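Local coordinates for conserved protein (Methanothermobacter thermautotrophicus, PDB 1I36) that is of unknown function but binds NADP in a Rossmann-type domain and structurally resembles 3-hydroxyacid dehydrogenases, at residues F8-S17 with T37-V46. The protein carries 1 engineered substitution. Residues are numbered along the deposited sequence; the frame is centred on the assembly and turned at random.
With NAP (NADP nicotinamide-adenine-dinucleotide phosphate), chain C.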
loop_
_atom_site.group_PDB
_atom_site.type_symbol
_atom_site.label_atom_id
_atom_site.label_comp_id
_atom_site.label_asym_id
_atom_site.label_seq_id
_atom_site.Cartn_x
_atom_site.Cartn_y
_atom_site.Cartn_z
ATOM N N PHE A 8 -25.513 -20.093 16.882
ATOM C CA PHE A 8 -26.292 -20.158 15.650
ATOM C C PHE A 8 -26.735 -18.784 15.248
ATOM O O PHE A 8 -27.919 -18.445 15.276
ATOM C CB PHE A 8 -27.455 -21.165 15.723
ATOM C CG PHE A 8 -27.850 -21.720 14.384
ATOM C CD1 PHE A 8 -27.247 -22.864 13.888
ATOM C CD2 PHE A 8 -28.783 -21.062 13.597
ATOM C CE1 PHE A 8 -27.558 -23.352 12.604
ATOM C CE2 PHE A 8 -29.110 -21.529 12.321
ATOM C CZ PHE A 8 -28.490 -22.676 11.828
ATOM N N GLY A 9 -25.731 -17.979 14.939
ATOM C CA GLY A 9 -25.922 -16.607 14.528
ATOM C C GLY A 9 -25.827 -16.469 13.029
ATOM O O GLY A 9 -26.165 -17.403 12.309
ATOM N N GLU A 10 -25.349 -15.318 12.568
ATOM C CA GLU A 10 -25.252 -15.037 11.143
ATOM C C GLU A 10 -24.355 -15.988 10.360
ATOM O O GLU A 10 -24.718 -16.417 9.265
ATOM C CB GLU A 10 -24.804 -13.593 10.898
ATOM C CG GLU A 10 -24.672 -13.279 9.417
ATOM C CD GLU A 10 -24.580 -11.791 9.111
ATOM O OE1 GLU A 10 -23.826 -11.070 9.789
ATOM O OE2 GLU A 10 -25.264 -11.345 8.164
ATOM N N VAL A 11 -23.158 -16.249 10.875
ATOM C CA VAL A 11 -22.238 -17.176 10.200
ATOM C C VAL A 11 -22.822 -18.582 10.120
ATOM O O VAL A 11 -22.923 -19.157 9.036
ATOM C CB VAL A 11 -20.899 -17.230 10.920
ATOM C CG1 VAL A 11 -20.030 -18.361 10.359
ATOM C CG2 VAL A 11 -20.222 -15.878 10.764
ATOM N N ALA A 12 -23.224 -19.126 11.267
ATOM C CA ALA A 12 -23.794 -20.468 11.326
ATOM C C ALA A 12 -25.010 -20.616 10.405
ATOM O O ALA A 12 -25.149 -21.618 9.703
ATOM C CB ALA A 12 -24.196 -20.810 12.778
ATOM N N GLN A 13 -25.901 -19.625 10.423
ATOM C CA GLN A 13 -27.094 -19.680 9.569
ATOM C C GLN A 13 -26.715 -19.794 8.099
ATOM O O GLN A 13 -27.243 -20.626 7.379
ATOM C CB GLN A 13 -27.963 -18.440 9.754
ATOM C CG GLN A 13 -29.236 -18.436 8.863
ATOM C CD GLN A 13 -30.125 -17.194 9.053
ATOM O OE1 GLN A 13 -29.688 -16.172 9.597
ATOM N NE2 GLN A 13 -31.370 -17.270 8.555
ATOM N N THR A 14 -25.828 -18.911 7.661
ATOM C CA THR A 14 -25.371 -18.877 6.282
ATOM C C THR A 14 -24.792 -20.215 5.829
ATOM O O THR A 14 -25.207 -20.755 4.799
ATOM C CB THR A 14 -24.337 -17.753 6.106
ATOM O OG1 THR A 14 -24.931 -16.515 6.504
ATOM C CG2 THR A 14 -23.887 -17.646 4.677
ATOM N N LEU A 15 -23.832 -20.742 6.592
ATOM C CA LEU A 15 -23.193 -22.024 6.280
ATOM C C LEU A 15 -24.149 -23.197 6.432
ATOM O O LEU A 15 -24.174 -24.075 5.584
ATOM C CB LEU A 15 -21.980 -22.259 7.208
ATOM C CG LEU A 15 -20.867 -21.201 7.131
ATOM C CD1 LEU A 15 -19.743 -21.515 8.127
ATOM C CD2 LEU A 15 -20.332 -21.139 5.716
ATOM N N ALA A 16 -24.913 -23.238 7.522
ATOM C CA ALA A 16 -25.851 -24.334 7.734
ATOM C C ALA A 16 -26.889 -24.418 6.608
ATOM O O ALA A 16 -27.198 -25.501 6.122
ATOM C CB ALA A 16 -26.540 -24.196 9.074
ATOM N N SER A 17 -27.387 -23.265 6.176
ATOM C CA SER A 17 -28.375 -23.180 5.119
ATOM C C SER A 17 -27.835 -23.785 3.802
ATOM O O SER A 17 -28.548 -24.544 3.110
ATOM C CB SER A 17 -28.761 -21.706 4.945
ATOM O OG SER A 17 -29.764 -21.540 3.982
ATOM N N THR A 37 -31.786 -16.362 17.930
ATOM C CA THR A 37 -31.008 -17.550 17.581
ATOM C C THR A 37 -31.931 -18.742 17.317
ATOM O O THR A 37 -31.721 -19.496 16.358
ATOM C CB THR A 37 -29.978 -17.887 18.686
ATOM O OG1 THR A 37 -28.944 -16.891 18.687
ATOM C CG2 THR A 37 -29.355 -19.271 18.473
ATOM N N ILE A 38 -32.957 -18.899 18.160
ATOM C CA ILE A 38 -33.927 -19.986 18.015
ATOM C C ILE A 38 -34.666 -19.776 16.694
ATOM O O ILE A 38 -34.937 -20.727 15.960
ATOM C CB ILE A 38 -34.943 -20.024 19.215
ATOM C CG1 ILE A 38 -34.206 -20.362 20.515
ATOM C CG2 ILE A 38 -36.015 -21.078 18.977
ATOM C CD1 ILE A 38 -35.051 -20.225 21.780
ATOM N N GLU A 39 -34.902 -18.516 16.359
ATOM C CA GLU A 39 -35.600 -18.169 15.127
ATOM C C GLU A 39 -34.750 -18.482 13.886
ATOM O O GLU A 39 -35.264 -19.030 12.913
ATOM C CB GLU A 39 -36.026 -16.701 15.163
ATOM C CG GLU A 39 -36.938 -16.260 14.026
ATOM C CD GLU A 39 -38.203 -17.124 13.885
ATOM O OE1 GLU A 39 -38.710 -17.657 14.910
ATOM O OE2 GLU A 39 -38.685 -17.266 12.733
ATOM N N ARG A 40 -33.458 -18.148 13.917
ATOM C CA ARG A 40 -32.594 -18.448 12.776
ATOM C C ARG A 40 -32.556 -19.962 12.559
ATOM O O ARG A 40 -32.669 -20.441 11.426
ATOM C CB ARG A 40 -31.170 -17.969 13.026
ATOM C CG ARG A 40 -30.950 -16.487 13.081
ATOM C CD ARG A 40 -29.478 -16.322 13.464
ATOM N NE ARG A 40 -29.066 -14.949 13.701
ATOM C CZ ARG A 40 -28.858 -14.059 12.741
ATOM N NH1 ARG A 40 -29.026 -14.400 11.472
ATOM N NH2 ARG A 40 -28.489 -12.826 13.051
ATOM N N ALA A 41 -32.413 -20.697 13.661
ATOM C CA ALA A 41 -32.344 -22.149 13.643
ATOM C C ALA A 41 -33.582 -22.794 13.015
ATOM O O ALA A 41 -33.475 -23.741 12.237
ATOM C CB ALA A 41 -32.149 -22.681 15.063
ATOM N N ARG A 42 -34.756 -22.281 13.362
ATOM C CA ARG A 42 -35.999 -22.827 12.833
ATOM C C ARG A 42 -36.285 -22.379 11.399
ATOM O O ARG A 42 -36.962 -23.096 10.659
ATOM C CB ARG A 42 -37.156 -22.542 13.804
ATOM C CG ARG A 42 -36.889 -23.207 15.145
ATOM C CD ARG A 42 -38.047 -23.190 16.115
ATOM N NE ARG A 42 -37.705 -24.019 17.270
ATOM C CZ ARG A 42 -38.152 -23.833 18.509
ATOM N NH1 ARG A 42 -38.987 -22.839 18.782
ATOM N NH2 ARG A 42 -37.708 -24.610 19.487
ATOM N N THR A 43 -35.757 -21.215 11.008
ATOM C CA THR A 43 -35.914 -20.715 9.639
ATOM C C THR A 43 -35.113 -21.645 8.706
ATOM O O THR A 43 -35.553 -21.966 7.592
ATOM C CB THR A 43 -35.359 -19.278 9.484
ATOM O OG1 THR A 43 -36.175 -18.370 10.227
ATOM C CG2 THR A 43 -35.361 -18.845 8.016
ATOM N N VAL A 44 -33.927 -22.055 9.168
ATOM C CA VAL A 44 -33.055 -22.945 8.410
ATOM C C VAL A 44 -33.580 -24.377 8.464
ATOM O O VAL A 44 -33.486 -25.107 7.474
ATOM C CB VAL A 44 -31.578 -22.892 8.939
ATOM C CG1 VAL A 44 -30.701 -23.961 8.257
ATOM C CG2 VAL A 44 -30.987 -21.516 8.691
ATOM N N GLY A 45 -34.166 -24.765 9.601
ATOM C CA GLY A 45 -34.677 -26.123 9.753
ATOM C C GLY A 45 -33.641 -27.099 10.295
ATOM O O GLY A 45 -33.585 -28.270 9.899
ATOM N N VAL A 46 -32.826 -26.626 11.231
ATOM C CA VAL A 46 -31.795 -27.464 11.820
ATOM C C VAL A 46 -32.368 -28.450 12.816
ATOM O O VAL A 46 -33.437 -28.238 13.367
ATOM C CB VAL A 46 -30.706 -26.616 12.533
ATOM C CG1 VAL A 46 -30.013 -25.699 11.528
ATOM C CG2 VAL A 46 -31.323 -25.807 13.649
HETATM P PA NAP C . -23.915 -13.549 15.948
HETATM O O1A NAP C . -23.088 -12.801 16.877
HETATM O O2A NAP C . -24.347 -13.376 14.576
HETATM O O5B NAP C . -23.951 -15.167 16.359
HETATM C C5B NAP C . -23.209 -15.890 17.507
HETATM C C4B NAP C . -24.350 -16.626 18.036
HETATM O O4B NAP C . -23.506 -17.433 19.157
HETATM C C3B NAP C . -25.096 -16.335 18.980
HETATM O O3B NAP C . -26.046 -16.712 18.076
HETATM C C2B NAP C . -25.482 -16.718 20.354
HETATM O O2B NAP C . -26.523 -17.171 20.900
HETATM C C1B NAP C . -24.388 -17.603 20.328
HETATM N N9A NAP C . -23.641 -17.596 21.602
HETATM C C8A NAP C . -23.123 -16.650 22.493
HETATM N N7A NAP C . -22.588 -17.221 23.550
HETATM C C5A NAP C . -22.743 -18.581 23.364
HETATM C C6A NAP C . -22.381 -19.726 24.147
HETATM N N6A NAP C . -21.763 -19.610 25.325
HETATM N N1A NAP C . -22.694 -20.983 23.650
HETATM C C2A NAP C . -23.332 -21.121 22.452
HETATM N N3A NAP C . -23.708 -20.092 21.667
HETATM C C4A NAP C . -23.373 -18.834 22.184
HETATM O O3 NAP C . -22.368 -13.721 15.347
HETATM P PN NAP C . -21.716 -14.104 13.825
HETATM O O1N NAP C . -21.753 -12.871 12.968
HETATM O O2N NAP C . -22.500 -15.275 13.419
HETATM O O5D NAP C . -20.214 -14.590 13.936
HETATM C C5D NAP C . -19.855 -15.788 14.672
HETATM C C4D NAP C . -18.343 -15.833 14.794
HETATM O O4D NAP C . -17.591 -15.759 13.545
HETATM C C3D NAP C . -17.735 -14.700 15.659
HETATM O O3D NAP C . -16.634 -15.102 16.535
HETATM C C2D NAP C . -17.281 -13.660 14.691
HETATM O O2D NAP C . -16.259 -12.844 15.185
HETATM C C1D NAP C . -16.879 -14.520 13.472
HETATM N N1N NAP C . -16.966 -13.821 12.180
HETATM C C2N NAP C . -18.191 -13.303 11.738
HETATM C C3N NAP C . -18.169 -12.651 10.460
HETATM C C7N NAP C . -19.370 -12.073 9.878
HETATM O O7N NAP C . -19.335 -11.519 8.763
HETATM N N7N NAP C . -20.567 -12.118 10.516
HETATM C C4N NAP C . -16.956 -12.573 9.740
HETATM C C5N NAP C . -15.785 -13.079 10.191
HETATM C C6N NAP C . -15.790 -13.706 11.410
HETATM P P2B NAP C . -27.463 -15.972 21.566
HETATM O O1X NAP C . -28.124 -15.177 20.476
HETATM O O2X NAP C . -28.374 -16.789 22.321
HETATM O O3X NAP C . -26.557 -15.115 22.304
#
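Arg-40 reaches from helix 35-44 over the start of helix 10-21, its chain extended from CG to NE and its guanidinium laid with one face on the Gly-9 to Glu-10 peptide, Glu-10 N lying 3.7 Å above the plane. At its edge, NH1 donates to Gln-13 OE1 (2.7 Å) nearly in line with the amide C=O, although the N-H is bent (132°); the amide and guanidinium planes stand 75° apart. Replacing this arginine by an alanine is likely to leave Gln-13 OE1 without this donor and strip that peptide of its flat cover. Gln-13, extended with CG anti to the backbone N (chi1 179°), also rests CG on Val-44 CG2 (3.5 Å). The Phe-8 ring packs between the nearly parallel helices, one face against the Ala-12/Gln-13 backbone, Arg-40 CB and Val-44 CG2 at its edge: CE2 lies 3.5 Å from Ala-41 CA, and CZ meets Val-46 CG1 at 3.4 Å. The glycine-rich turn, as in Rossmann folds, presents Glu-10 N and Val-11 N to the NADP diphosphate, while Thr-37 OG1 lies 2.6 Å from O1X of the 2'-phosphate. The contact thus joins both phosphate sites; the Arg-40 charge, close to the diphosphate without hydrogen-bonding it, may favour it electrostatically.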